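Local coordinates for protein pectinesterase 1 (Solanum lycopersicum, PDB 1XG2) that hydrolyses the methyl esters of pectin's galacturonosyl units to release methanol, with a possible role in cell-wall metabolism as fruit grows and ripens, at residues T41-V46 with T66-L71; I2-V7 with R32-V37; A112-A117 with T133-S138. One frame throughout, in Å; residues are numbered along the deposited sequence.

All three contacts are parallel strand pairings from the right-handed beta-helix of the pectinesterase domain, each in a different one of its three sheets. Contact 2 lies at the N-terminal end, its centre about 24 Å from the centre of the chain. It touches contact 1, where the ring of Tyr42 packs on Val7 and Val37, Tyr42 CE1 being 3.5 Å from Val37 CG1. Contact 3 is deeper, its centre about 15 Å from that of contact 1, and nearest the probable pectin-binding groove: the side chain of Tyr135 is about 4 Å from those of Thr79 and Trp223, both substrate-binding by similarity. Segment 133-138 directly follows Gln131, transition-state stabiliser by similarity, and Asp132, the predicted proton donor.

Contact 1. Residues T41-V46 with T66-L71; sequences TYKENV and TITGSL
Thr41 and Tyr42 pair in parallel with Thr66 and Ile67, the two strand axes approaching to 4.7 Å at an angle of 30°. Two strong backbone bonds hold the pair: Tyr42 N gives its hydrogen to Thr66 O at 2.7 Å, and Thr68 N returns one to Tyr42 O at 2.9 Å. On one face the threonine methyls meet, Thr41 CG2 lying 3.7 Å from Thr68 CG2, while Lys43 runs alongside Thr68 with its CG against the same methyl. On the other, Ile67 CD1 packs 3.7 Å from Tyr42 CB. With CG anti to its carbonyl carbon (chi1 -61°), Tyr42 brings the edge of its ring to Thr66 O; the phenol oxygen is bonded to the backbone O of Lys38. Toward Asn45 and Leu71 the two segments are linked through waters. Asn45 ND2, bonded also to Ala83 O, reaches Leu71 N through one water; Asn45 OD1 is linked through two others to Ser70 N and Thr68 O. Leu71 CD1 still lies against this amide, 3.4 Å from Asn45 ND2. Glu44 turns off to the start of helix 18-24, where its carboxylate takes the N-H groups of Leu18 and Ala19. Strand 40-43 is an edge strand of its sheet within this chain, and its pairing with 65-69 is the coil-to-coil stacking of a parallel beta-helix.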
ATOM      1  N   THR A  41     -12.549  16.417 -17.188  1.00 16.72           N
ATOM      2  CA  THR A  41     -11.940  15.103 -17.235  1.00 17.25           C
ATOM      3  C   THR A  41     -10.562  15.258 -17.866  1.00 17.41           C
ATOM      4  O   THR A  41     -10.432  15.786 -18.966  1.00 17.68           O
ATOM      5  CB  THR A  41     -12.846  14.158 -18.011  1.00 17.48           C
ATOM      6  OG1 THR A  41     -14.034  13.925 -17.232  1.00 18.02           O
ATOM      7  CG2 THR A  41     -12.213  12.779 -18.166  1.00 18.14           C
ATOM      8  N   TYR A  42      -9.536  14.810 -17.145  1.00 16.85           N
ATOM      9  CA  TYR A  42      -8.146  15.018 -17.523  1.00 16.68           C
ATOM     10  C   TYR A  42      -7.559  13.656 -17.814  1.00 17.16           C
ATOM     11  O   TYR A  42      -7.385  12.840 -16.914  1.00 15.38           O
ATOM     12  CB  TYR A  42      -7.388  15.712 -16.382  1.00 16.15           C
ATOM     13  CG  TYR A  42      -7.931  17.075 -16.023  1.00 16.15           C
ATOM     14  CD1 TYR A  42      -9.103  17.213 -15.288  1.00 15.73           C
ATOM     15  CD2 TYR A  42      -7.273  18.238 -16.429  1.00 17.50           C
ATOM     16  CE1 TYR A  42      -9.608  18.466 -14.965  1.00 16.84           C
ATOM     17  CE2 TYR A  42      -7.777  19.508 -16.113  1.00 16.90           C
ATOM     18  CZ  TYR A  42      -8.945  19.609 -15.385  1.00 17.77           C
ATOM     19  OH  TYR A  42      -9.440  20.849 -15.066  1.00 19.15           O
ATOM     20  N   LYS A  43      -7.269  13.426 -19.088  1.00 18.11           N
ATOM     21  CA  LYS A  43      -6.790  12.153 -19.595  1.00 19.12           C
ATOM     22  C   LYS A  43      -5.267  12.190 -19.491  1.00 18.79           C
ATOM     23  O   LYS A  43      -4.580  12.536 -20.457  1.00 17.35           O
ATOM     24  CB  LYS A  43      -7.244  12.006 -21.058  1.00 20.15           C
ATOM     25  CG  LYS A  43      -7.822  10.680 -21.508  1.00 24.53           C
ATOM     26  CD  LYS A  43      -9.001  10.952 -22.499  1.00 28.41           C
ATOM     27  CE  LYS A  43      -9.380   9.735 -23.362  1.00 31.11           C
ATOM     28  NZ  LYS A  43     -10.550  10.041 -24.268  1.00 32.47           N
ATOM     29  N   GLU A  44      -4.748  11.877 -18.303  1.00 18.10           N
ATOM     30  CA  GLU A  44      -3.309  11.858 -18.060  1.00 18.24           C
ATOM     31  C   GLU A  44      -2.926  10.846 -16.979  1.00 18.07           C
ATOM     32  O   GLU A  44      -3.734  10.475 -16.124  1.00 17.89           O
ATOM     33  CB  GLU A  44      -2.727  13.260 -17.714  1.00 19.09           C
ATOM     34  CG  GLU A  44      -3.646  14.245 -17.028  1.00 19.51           C
ATOM     35  CD  GLU A  44      -3.005  15.607 -16.735  1.00 20.56           C
ATOM     36  OE1 GLU A  44      -1.783  15.703 -16.473  1.00 17.77           O
ATOM     37  OE2 GLU A  44      -3.761  16.608 -16.739  1.00 20.98           O
ATOM     38  N   ASN A  45      -1.689  10.378 -17.065  1.00 17.82           N
ATOM     39  CA  ASN A  45      -1.072   9.562 -16.034  1.00 17.91           C
ATOM     40  C   ASN A  45      -0.108  10.441 -15.267  1.00 17.70           C
ATOM     41  O   ASN A  45       0.897  10.901 -15.814  1.00 18.56           O
ATOM     42  CB  ASN A  45      -0.356   8.356 -16.640  1.00 17.89           C
ATOM     43  CG  ASN A  45      -1.325   7.278 -17.096  1.00 19.12           C
ATOM     44  OD1 ASN A  45      -1.797   7.294 -18.240  1.00 20.15           O
ATOM     45  ND2 ASN A  45      -1.619   6.329 -16.213  1.00 15.55           N
ATOM     46  N   VAL A  46      -0.434  10.685 -14.005  1.00 16.75           N
ATOM     47  CA  VAL A  46       0.278  11.622 -13.162  1.00 16.62           C
ATOM     48  C   VAL A  46       1.057  10.907 -12.071  1.00 16.84           C
ATOM     49  O   VAL A  46       0.595   9.923 -11.496  1.00 16.17           O
ATOM     50  CB  VAL A  46      -0.715  12.603 -12.523  1.00 16.51           C
ATOM     51  CG1 VAL A  46       0.005  13.575 -11.580  1.00 15.30           C
ATOM     52  CG2 VAL A  46      -1.479  13.341 -13.619  1.00 16.92           C
ATOM     53  N   THR A  66     -12.206  14.657 -12.749  1.00 13.10           N
ATOM     54  CA  THR A  66     -11.765  13.280 -12.953  1.00 13.08           C
ATOM     55  C   THR A  66     -10.383  13.241 -13.626  1.00 12.97           C
ATOM     56  O   THR A  66     -10.168  13.901 -14.646  1.00 13.80           O
ATOM     57  CB  THR A  66     -12.772  12.558 -13.853  1.00 13.26           C
ATOM     58  OG1 THR A  66     -14.036  12.445 -13.191  1.00 12.80           O
ATOM     59  CG2 THR A  66     -12.370  11.138 -14.089  1.00 12.15           C
ATOM     60  N   ILE A  67      -9.466  12.470 -13.054  1.00 12.59           N
ATOM     61  CA  ILE A  67      -8.213  12.124 -13.714  1.00 12.00           C
ATOM     62  C   ILE A  67      -8.396  10.714 -14.207  1.00 12.13           C
ATOM     63  O   ILE A  67      -8.740   9.833 -13.420  1.00 11.54           O
ATOM     64  CB  ILE A  67      -7.017  12.209 -12.745  1.00 11.69           C
ATOM     65  CG1 ILE A  67      -7.072  13.498 -11.943  1.00 11.01           C
ATOM     66  CG2 ILE A  67      -5.685  12.093 -13.502  1.00 12.28           C
ATOM     67  CD1 ILE A  67      -7.131  14.785 -12.773  1.00 12.69           C
ATOM     68  N   THR A  68      -8.169  10.480 -15.504  1.00 12.04           N
ATOM     69  CA  THR A  68      -8.463   9.185 -16.094  1.00 12.01           C
ATOM     70  C   THR A  68      -7.320   8.656 -16.955  1.00 12.43           C
ATOM     71  O   THR A  68      -6.538   9.422 -17.506  1.00 12.02           O
ATOM     72  CB  THR A  68      -9.796   9.229 -16.881  1.00 12.62           C
ATOM     73  OG1 THR A  68     -10.188   7.903 -17.293  1.00 13.93           O
ATOM     74  CG2 THR A  68      -9.690  10.039 -18.156  1.00 13.57           C
ATOM     75  N   GLY A  69      -7.226   7.331 -16.994  1.00 11.75           N
ATOM     76  CA  GLY A  69      -6.247   6.613 -17.794  1.00 12.14           C
ATOM     77  C   GLY A  69      -6.728   5.193 -18.000  1.00 12.26           C
ATOM     78  O   GLY A  69      -7.776   4.817 -17.479  1.00 12.25           O
ATOM     79  N   SER A  70      -5.967   4.394 -18.747  1.00 12.55           N
ATOM     80  CA  SER A  70      -6.375   3.029 -19.082  1.00 13.15           C
ATOM     81  C   SER A  70      -5.214   2.038 -19.216  1.00 13.46           C
ATOM     82  O   SER A  70      -5.376   0.989 -19.857  1.00 14.27           O
ATOM     83  CB  SER A  70      -7.206   3.022 -20.381  1.00 13.36           C
ATOM     84  OG  SER A  70      -6.517   3.689 -21.424  1.00 14.75           O
ATOM     85  N   LEU A  71      -4.063   2.335 -18.604  1.00 13.74           N
ATOM     86  CA  LEU A  71      -2.934   1.392 -18.617  1.00 14.39           C
ATOM     87  C   LEU A  71      -3.292   0.133 -17.839  1.00 14.67           C
ATOM     88  O   LEU A  71      -4.058   0.176 -16.881  1.00 14.14           O
ATOM     89  CB  LEU A  71      -1.649   2.021 -18.070  1.00 14.21           C
ATOM     90  CG  LEU A  71      -1.235   3.344 -18.691  1.00 15.20           C
ATOM     91  CD1 LEU A  71      -0.039   3.900 -17.935  1.00 16.35           C
ATOM     92  CD2 LEU A  71      -0.937   3.209 -20.194  1.00 17.55           C
TER
HETATM   93  O   HOH W   1      -3.779   4.279 -16.098  1.00 11.55           O
HETATM   94  O   HOH W   2      -3.616   5.844 -19.868  1.00 17.21           O
HETATM   95  O   HOH W   3      -4.371   8.949 -19.259  1.00 31.27           O

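Contact 2. Residues I2-V7 with R32-V37; sequences IANAVV and RYVIYV
The first turn of the beta-helix starts here, in a beta-alpha-beta unit whose strands 5-7 and 33-37 lie side by side and are joined through helix 18-24. Ala5, Val6 and Val7 pair in parallel with Ile35, Tyr36 and Val37, the strand axes 23° apart. Ahead of the strand one carbonyl is shared: Val34 O accepts from both Asn4 N, at 2.9 Å, and Ala5 N, at 3.2 Å, with both donors in the carbonyl plane. Regular pairing follows. Tyr36 N gives its hydrogen to Ala5 O, and the bond from Val7 N to Tyr36 O is short and nearly straight, 2.7 Å with 172° at the hydrogen.

The side chains of Ala5, Val7, Ile35 and Val37 share one face. Helix 18-24, the crossover of the beta-alpha-beta unit, packs on this face at two residues: Val7 meets Ala21, and Ile35 packs on Leu18, Ala21 and Val22. Val7 divides its branches between two neighbours: CG2 crosses to Ile35 CG2 at 3.8 Å, while CG1 runs alongside Val37 CG1 at 4.1 Å. Strand 5-7 is an edge strand of its sheet within this chain; strand 55-59 flanks 33-37 across from it. Val6 and Tyr36 take the other face, and there Ala3 CB sits 3.6 Å from Tyr36 CB; the phenol oxygen of Tyr36 is hydrogen-bonded to Asp60.

Further back, Tyr33 swings its ring to Asn4. Its CG is anti to the backbone N (chi1 -177°), which lays one ring face against Asn4 CB in a CH-pi contact, 3.7 Å from that carbon to the ring centroid. Past this, the Tyr33 OH oxygen comes to 3.7 Å from Ala5 CB.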
ATOM      1  N   ILE A   2      -6.509  29.692   0.134  1.00 32.56           N
ATOM      2  CA  ILE A   2      -6.656  29.773  -1.325  1.00 31.80           C
ATOM      3  C   ILE A   2      -5.588  28.883  -1.969  1.00 30.58           C
ATOM      4  O   ILE A   2      -4.510  28.707  -1.389  1.00 31.14           O
ATOM      5  CB  ILE A   2      -6.516  31.261  -1.792  1.00 32.05           C
ATOM      6  CG1 ILE A   2      -7.605  32.136  -1.140  1.00 32.33           C
ATOM      7  CG2 ILE A   2      -6.538  31.382  -3.329  1.00 32.87           C
ATOM      8  CD1 ILE A   2      -9.023  31.588  -1.261  1.00 32.96           C
ATOM      9  N   ALA A   3      -5.887  28.326  -3.149  1.00 28.50           N
ATOM     10  CA  ALA A   3      -4.944  27.442  -3.850  1.00 27.16           C
ATOM     11  C   ALA A   3      -3.689  28.179  -4.305  1.00 25.77           C
ATOM     12  O   ALA A   3      -3.751  29.359  -4.652  1.00 25.25           O
ATOM     13  CB  ALA A   3      -5.619  26.788  -5.053  1.00 27.25           C
ATOM     14  N   ASN A   4      -2.559  27.467  -4.301  1.00 23.96           N
ATOM     15  CA  ASN A   4      -1.285  27.980  -4.806  1.00 23.11           C
ATOM     16  C   ASN A   4      -1.113  27.817  -6.322  1.00 22.78           C
ATOM     17  O   ASN A   4      -0.333  28.537  -6.942  1.00 22.56           O
ATOM     18  CB  ASN A   4      -0.107  27.301  -4.098  1.00 22.79           C
ATOM     19  CG  ASN A   4      -0.122  27.526  -2.592  1.00 22.80           C
ATOM     20  OD1 ASN A   4       0.333  28.565  -2.095  1.00 23.44           O
ATOM     21  ND2 ASN A   4      -0.653  26.566  -1.865  1.00 17.14           N
ATOM     22  N   ALA A   5      -1.815  26.860  -6.912  1.00 22.06           N
ATOM     23  CA  ALA A   5      -1.777  26.658  -8.357  1.00 21.93           C
ATOM     24  C   ALA A   5      -3.097  26.093  -8.807  1.00 21.73           C
ATOM     25  O   ALA A   5      -3.644  25.218  -8.143  1.00 21.74           O
ATOM     26  CB  ALA A   5      -0.659  25.706  -8.736  1.00 22.15           C
ATOM     27  N   VAL A   6      -3.600  26.569  -9.943  1.00 21.10           N
ATOM     28  CA  VAL A   6      -4.903  26.152 -10.439  1.00 21.24           C
ATOM     29  C   VAL A   6      -4.726  25.453 -11.782  1.00 21.10           C
ATOM     30  O   VAL A   6      -3.994  25.932 -12.644  1.00 20.53           O
ATOM     31  CB  VAL A   6      -5.868  27.354 -10.573  1.00 21.24           C
ATOM     32  CG1 VAL A   6      -7.192  26.932 -11.228  1.00 20.98           C
ATOM     33  CG2 VAL A   6      -6.119  27.984  -9.191  1.00 21.17           C
ATOM     34  N   VAL A   7      -5.390  24.314 -11.933  1.00 21.04           N
ATOM     35  CA  VAL A   7      -5.427  23.579 -13.185  1.00 21.23           C
ATOM     36  C   VAL A   7      -6.827  23.698 -13.763  1.00 21.66           C
ATOM     37  O   VAL A   7      -7.812  23.472 -13.069  1.00 21.80           O
ATOM     38  CB  VAL A   7      -5.086  22.108 -12.970  1.00 20.87           C
ATOM     39  CG1 VAL A   7      -5.229  21.327 -14.264  1.00 20.37           C
ATOM     40  CG2 VAL A   7      -3.684  21.963 -12.380  1.00 20.21           C
ATOM     41  N   ARG A  32       2.067  22.810   3.526  1.00 19.94           N
ATOM     42  CA  ARG A  32       1.130  22.274   2.559  1.00 19.87           C
ATOM     43  C   ARG A  32       1.002  23.199   1.373  1.00 19.46           C
ATOM     44  O   ARG A  32       0.729  24.382   1.527  1.00 19.51           O
ATOM     45  CB  ARG A  32      -0.228  22.098   3.220  1.00 20.24           C
ATOM     46  CG  ARG A  32      -1.229  21.333   2.379  0.50 20.98           C
ATOM     47  CD  ARG A  32      -2.666  21.766   2.614  0.50 23.15           C
ATOM     48  NE  ARG A  32      -3.444  20.775   3.353  0.50 23.60           N
ATOM     49  CZ  ARG A  32      -4.636  21.000   3.898  0.50 24.28           C
ATOM     50  NH1 ARG A  32      -5.206  22.201   3.843  0.50 24.12           N
ATOM     51  NH2 ARG A  32      -5.267  20.012   4.507  0.50 23.91           N
ATOM     52  N   TYR A  33       1.195  22.639   0.189  1.00 18.85           N
ATOM     53  CA  TYR A  33       1.075  23.356  -1.071  1.00 18.36           C
ATOM     54  C   TYR A  33      -0.130  22.778  -1.819  1.00 17.44           C
ATOM     55  O   TYR A  33      -0.214  21.579  -1.987  1.00 16.17           O
ATOM     56  CB  TYR A  33       2.339  23.143  -1.895  1.00 18.70           C
ATOM     57  CG  TYR A  33       2.371  23.902  -3.207  1.00 20.40           C
ATOM     58  CD1 TYR A  33       2.941  25.173  -3.295  1.00 22.71           C
ATOM     59  CD2 TYR A  33       1.870  23.332  -4.368  1.00 22.32           C
ATOM     60  CE1 TYR A  33       2.978  25.862  -4.506  1.00 22.16           C
ATOM     61  CE2 TYR A  33       1.899  24.001  -5.569  1.00 21.99           C
ATOM     62  CZ  TYR A  33       2.462  25.265  -5.643  1.00 24.14           C
ATOM     63  OH  TYR A  33       2.492  25.908  -6.870  1.00 23.59           O
ATOM     64  N   VAL A  34      -1.035  23.639  -2.281  1.00 16.44           N
ATOM     65  CA  VAL A  34      -2.328  23.211  -2.800  1.00 16.32           C
ATOM     66  C   VAL A  34      -2.469  23.460  -4.299  1.00 16.14           C
ATOM     67  O   VAL A  34      -2.340  24.607  -4.767  1.00 16.61           O
ATOM     68  CB  VAL A  34      -3.473  23.934  -2.072  1.00 16.26           C
ATOM     69  CG1 VAL A  34      -4.846  23.407  -2.553  1.00 16.63           C
ATOM     70  CG2 VAL A  34      -3.351  23.772  -0.575  1.00 16.65           C
ATOM     71  N   ILE A  35      -2.722  22.385  -5.046  1.00 16.07           N
ATOM     72  CA  ILE A  35      -3.106  22.444  -6.465  1.00 15.93           C
ATOM     73  C   ILE A  35      -4.604  22.184  -6.570  1.00 15.98           C
ATOM     74  O   ILE A  35      -5.062  21.122  -6.173  1.00 15.91           O
ATOM     75  CB  ILE A  35      -2.341  21.366  -7.271  1.00 15.87           C
ATOM     76  CG1 ILE A  35      -0.831  21.608  -7.204  1.00 16.24           C
ATOM     77  CG2 ILE A  35      -2.800  21.349  -8.727  1.00 16.13           C
ATOM     78  CD1 ILE A  35       0.011  20.469  -7.766  1.00 16.09           C
ATOM     79  N   TYR A  36      -5.357  23.144  -7.106  1.00 16.34           N
ATOM     80  CA  TYR A  36      -6.800  23.025  -7.313  1.00 16.44           C
ATOM     81  C   TYR A  36      -7.044  22.690  -8.778  1.00 16.09           C
ATOM     82  O   TYR A  36      -6.556  23.381  -9.648  1.00 17.03           O
ATOM     83  CB  TYR A  36      -7.511  24.331  -6.900  1.00 17.04           C
ATOM     84  CG  TYR A  36      -8.974  24.470  -7.318  1.00 19.36           C
ATOM     85  CD1 TYR A  36      -9.877  23.435  -7.150  1.00 22.43           C
ATOM     86  CD2 TYR A  36      -9.453  25.666  -7.864  1.00 23.68           C
ATOM     87  CE1 TYR A  36     -11.220  23.570  -7.515  1.00 23.59           C
ATOM     88  CE2 TYR A  36     -10.799  25.811  -8.237  1.00 24.74           C
ATOM     89  CZ  TYR A  36     -11.671  24.751  -8.065  1.00 25.53           C
ATOM     90  OH  TYR A  36     -13.003  24.871  -8.429  1.00 29.57           O
ATOM     91  N   VAL A  37      -7.784  21.624  -9.040  1.00 15.51           N
ATOM     92  CA  VAL A  37      -8.090  21.181 -10.387  1.00 15.72           C
ATOM     93  C   VAL A  37      -9.568  21.423 -10.645  1.00 16.48           C
ATOM     94  O   VAL A  37     -10.431  20.753 -10.063  1.00 16.79           O
ATOM     95  CB  VAL A  37      -7.777  19.673 -10.570  1.00 15.48           C
ATOM     96  CG1 VAL A  37      -7.932  19.276 -12.020  1.00 15.39           C
ATOM     97  CG2 VAL A  37      -6.380  19.340 -10.054  1.00 15.49           C
TER

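Contact 3. Residues A112-A117 with T133-S138; sequences ALRVGA and TLYAHS
Arg114 and Tyr135 lie side by side on neighbouring coils of the parallel beta-helix, their strands 113-115 and 134-136 only 2° from parallel. Arg114 CD comes to 3.7 Å from Tyr135 CD2; the arginine chain extends through CG and then bends at chi3 (61°), leaving the guanidinium turned 84° to the phenol ring. Leu113 and Leu134 pack together on the other face, CD2 of Leu113 being 3.7 Å from CD1 of Leu134.

Backbone bonds fix these pairs in step. Thr133 O takes both Ala112 N and Leu113 N; Tyr135 N then bonds to Leu113 O, Val115 N to Tyr135 O, and His137 N to Val115 O at 2.9 Å.

Further out, Phe80 holds the arginine: its carbonyl accepts from Arg114 NE and its ring makes a cation-pi contact with the guanidinium. With an alanine here in place of Arg114, the Phe80 carbonyl would probably lose its NE donor and the Phe80 ring its cationic partner, and a gap would probably open beside Tyr135 CD2. Tyr135 also stacks on Phe156, next to Thr79 and Trp223. Thr114 of the inhibitor chain packs on Tyr135 and bonds through OG1 to His137 NE2, consistent with the inhibitor sitting over the substrate-binding side. The other ring nitrogen, His137 ND1, is paired at 2.8 Å with Ser138 OG, which lies in the ring plane and shares a water with Gly116 O.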
ATOM      1  N   ALA A 112      -6.290   2.398 -10.651  1.00  9.66           N
ATOM      2  CA  ALA A 112      -6.665   3.804 -10.686  1.00  8.95           C
ATOM      3  C   ALA A 112      -5.661   4.635  -9.887  1.00  9.01           C
ATOM      4  O   ALA A 112      -4.920   5.450 -10.452  1.00  9.91           O
ATOM      5  CB  ALA A 112      -8.078   4.003 -10.172  1.00  9.28           C
ATOM      6  N   LEU A 113      -5.603   4.397  -8.586  1.00  9.10           N
ATOM      7  CA  LEU A 113      -4.704   5.121  -7.699  1.00  9.13           C
ATOM      8  C   LEU A 113      -3.690   4.200  -7.031  1.00  9.11           C
ATOM      9  O   LEU A 113      -4.059   3.197  -6.422  1.00  9.07           O
ATOM     10  CB  LEU A 113      -5.515   5.822  -6.612  1.00  8.91           C
ATOM     11  CG  LEU A 113      -4.748   6.588  -5.531  1.00  9.71           C
ATOM     12  CD1 LEU A 113      -4.059   7.814  -6.099  1.00 10.44           C
ATOM     13  CD2 LEU A 113      -5.713   6.968  -4.423  1.00 11.24           C
ATOM     14  N   ARG A 114      -2.418   4.571  -7.110  1.00  8.91           N
ATOM     15  CA  ARG A 114      -1.390   3.956  -6.277  1.00  9.16           C
ATOM     16  C   ARG A 114      -0.842   4.977  -5.297  1.00  9.08           C
ATOM     17  O   ARG A 114      -0.448   6.076  -5.674  1.00  7.78           O
ATOM     18  CB  ARG A 114      -0.253   3.368  -7.099  1.00  9.40           C
ATOM     19  CG  ARG A 114       0.959   2.972  -6.261  1.00 10.16           C
ATOM     20  CD  ARG A 114       1.930   2.069  -6.990  1.00 12.23           C
ATOM     21  NE  ARG A 114       2.485   2.716  -8.177  1.00 12.22           N
ATOM     22  CZ  ARG A 114       3.429   3.661  -8.165  1.00 12.72           C
ATOM     23  NH1 ARG A 114       3.961   4.093  -7.029  1.00 13.03           N
ATOM     24  NH2 ARG A 114       3.856   4.173  -9.316  1.00 12.78           N
ATOM     25  N   VAL A 115      -0.820   4.597  -4.028  1.00  9.15           N
ATOM     26  CA  VAL A 115      -0.222   5.422  -2.997  1.00  9.34           C
ATOM     27  C   VAL A 115       0.873   4.646  -2.279  1.00  9.79           C
ATOM     28  O   VAL A 115       0.633   3.553  -1.780  1.00  9.15           O
ATOM     29  CB  VAL A 115      -1.281   5.890  -2.003  1.00  9.73           C
ATOM     30  CG1 VAL A 115      -0.667   6.802  -0.965  1.00 11.76           C
ATOM     31  CG2 VAL A 115      -2.434   6.613  -2.745  1.00 10.16           C
ATOM     32  N   GLY A 116       2.072   5.228  -2.255  1.00  9.88           N
ATOM     33  CA  GLY A 116       3.194   4.780  -1.435  1.00 10.23           C
ATOM     34  C   GLY A 116       3.803   5.957  -0.675  1.00 10.60           C
ATOM     35  O   GLY A 116       5.010   6.008  -0.464  1.00 10.90           O
ATOM     36  N   ALA A 117       2.940   6.886  -0.256  1.00 10.37           N
ATOM     37  CA  ALA A 117       3.296   8.109   0.432  1.00 10.42           C
ATOM     38  C   ALA A 117       2.910   7.972   1.890  1.00 10.46           C
ATOM     39  O   ALA A 117       1.757   7.682   2.221  1.00 10.71           O
ATOM     40  CB  ALA A 117       2.556   9.302  -0.179  1.00 10.75           C
ATOM     41  N   THR A 133      -8.190  -1.804  -8.361  1.00  9.96           N
ATOM     42  CA  THR A 133      -8.497  -0.370  -8.369  1.00  9.56           C
ATOM     43  C   THR A 133      -7.531   0.495  -7.560  1.00  9.39           C
ATOM     44  O   THR A 133      -7.031   1.491  -8.065  1.00  8.80           O
ATOM     45  CB  THR A 133      -9.907  -0.166  -7.794  1.00 10.05           C
ATOM     46  OG1 THR A 133     -10.874  -0.745  -8.673  1.00  9.41           O
ATOM     47  CG2 THR A 133     -10.259   1.308  -7.742  1.00 10.52           C
ATOM     48  N   LEU A 134      -7.296   0.099  -6.302  1.00  8.35           N
ATOM     49  CA  LEU A 134      -6.563   0.914  -5.338  1.00  8.60           C
ATOM     50  C   LEU A 134      -5.374   0.150  -4.789  1.00  8.70           C
ATOM     51  O   LEU A 134      -5.524  -0.796  -4.008  1.00  8.48           O
ATOM     52  CB  LEU A 134      -7.481   1.362  -4.191  1.00  8.60           C
ATOM     53  CG  LEU A 134      -6.805   2.129  -3.051  1.00  8.87           C
ATOM     54  CD1 LEU A 134      -6.170   3.400  -3.598  1.00  9.74           C
ATOM     55  CD2 LEU A 134      -7.785   2.453  -1.938  1.00 11.71           C
ATOM     56  N   TYR A 135      -4.192   0.573  -5.218  1.00  8.89           N
ATOM     57  CA  TYR A 135      -2.923   0.016  -4.778  1.00  8.85           C
ATOM     58  C   TYR A 135      -2.400   0.848  -3.614  1.00  9.03           C
ATOM     59  O   TYR A 135      -1.631   1.798  -3.808  1.00  7.99           O
ATOM     60  CB  TYR A 135      -1.923   0.054  -5.952  1.00  8.60           C
ATOM     61  CG  TYR A 135      -0.759  -0.912  -5.904  1.00  8.80           C
ATOM     62  CD1 TYR A 135      -0.425  -1.617  -4.758  1.00  8.77           C
ATOM     63  CD2 TYR A 135      -0.003  -1.138  -7.056  1.00 10.37           C
ATOM     64  CE1 TYR A 135       0.643  -2.512  -4.748  1.00 11.69           C
ATOM     65  CE2 TYR A 135       1.049  -2.019  -7.062  1.00  9.38           C
ATOM     66  CZ  TYR A 135       1.378  -2.705  -5.919  1.00 11.37           C
ATOM     67  OH  TYR A 135       2.441  -3.577  -5.969  1.00 15.30           O
ATOM     68  N   ALA A 136      -2.861   0.501  -2.413  1.00  9.36           N
ATOM     69  CA  ALA A 136      -2.359   1.082  -1.188  1.00  9.53           C
ATOM     70  C   ALA A 136      -1.094   0.308  -0.878  1.00 10.00           C
ATOM     71  O   ALA A 136      -1.113  -0.669  -0.124  1.00 10.31           O
ATOM     72  CB  ALA A 136      -3.389   0.945  -0.079  1.00 10.06           C
ATOM     73  N   HIS A 137      -0.012   0.764  -1.506  1.00  9.80           N
ATOM     74  CA  HIS A 137       1.223   0.009  -1.701  1.00  9.74           C
ATOM     75  C   HIS A 137       2.029  -0.150  -0.411  1.00  9.59           C
ATOM     76  O   HIS A 137       2.412  -1.255  -0.024  1.00  8.60           O
ATOM     77  CB  HIS A 137       2.068   0.690  -2.789  1.00  9.65           C
ATOM     78  CG  HIS A 137       3.377   0.019  -3.053  1.00 11.16           C
ATOM     79  ND1 HIS A 137       4.433   0.084  -2.179  1.00 14.48           N
ATOM     80  CD2 HIS A 137       3.803  -0.727  -4.100  1.00 15.28           C
ATOM     81  CE1 HIS A 137       5.445  -0.621  -2.657  1.00 15.82           C
ATOM     82  NE2 HIS A 137       5.090  -1.121  -3.824  1.00 12.88           N
ATOM     83  N   SER A 138       2.278   0.965   0.255  1.00  9.28           N
ATOM     84  CA  SER A 138       3.163   0.981   1.409  1.00  9.00           C
ATOM     85  C   SER A 138       2.980   2.283   2.131  1.00  9.20           C
ATOM     86  O   SER A 138       2.314   3.193   1.627  1.00  9.08           O
ATOM     87  CB  SER A 138       4.626   0.809   0.980  1.00  9.12           C
ATOM     88  OG  SER A 138       4.974   1.742  -0.023  1.00  8.59           O
TER
HETATM   89  O   HOH W   4       6.831   3.662  -0.650  1.00 14.31           O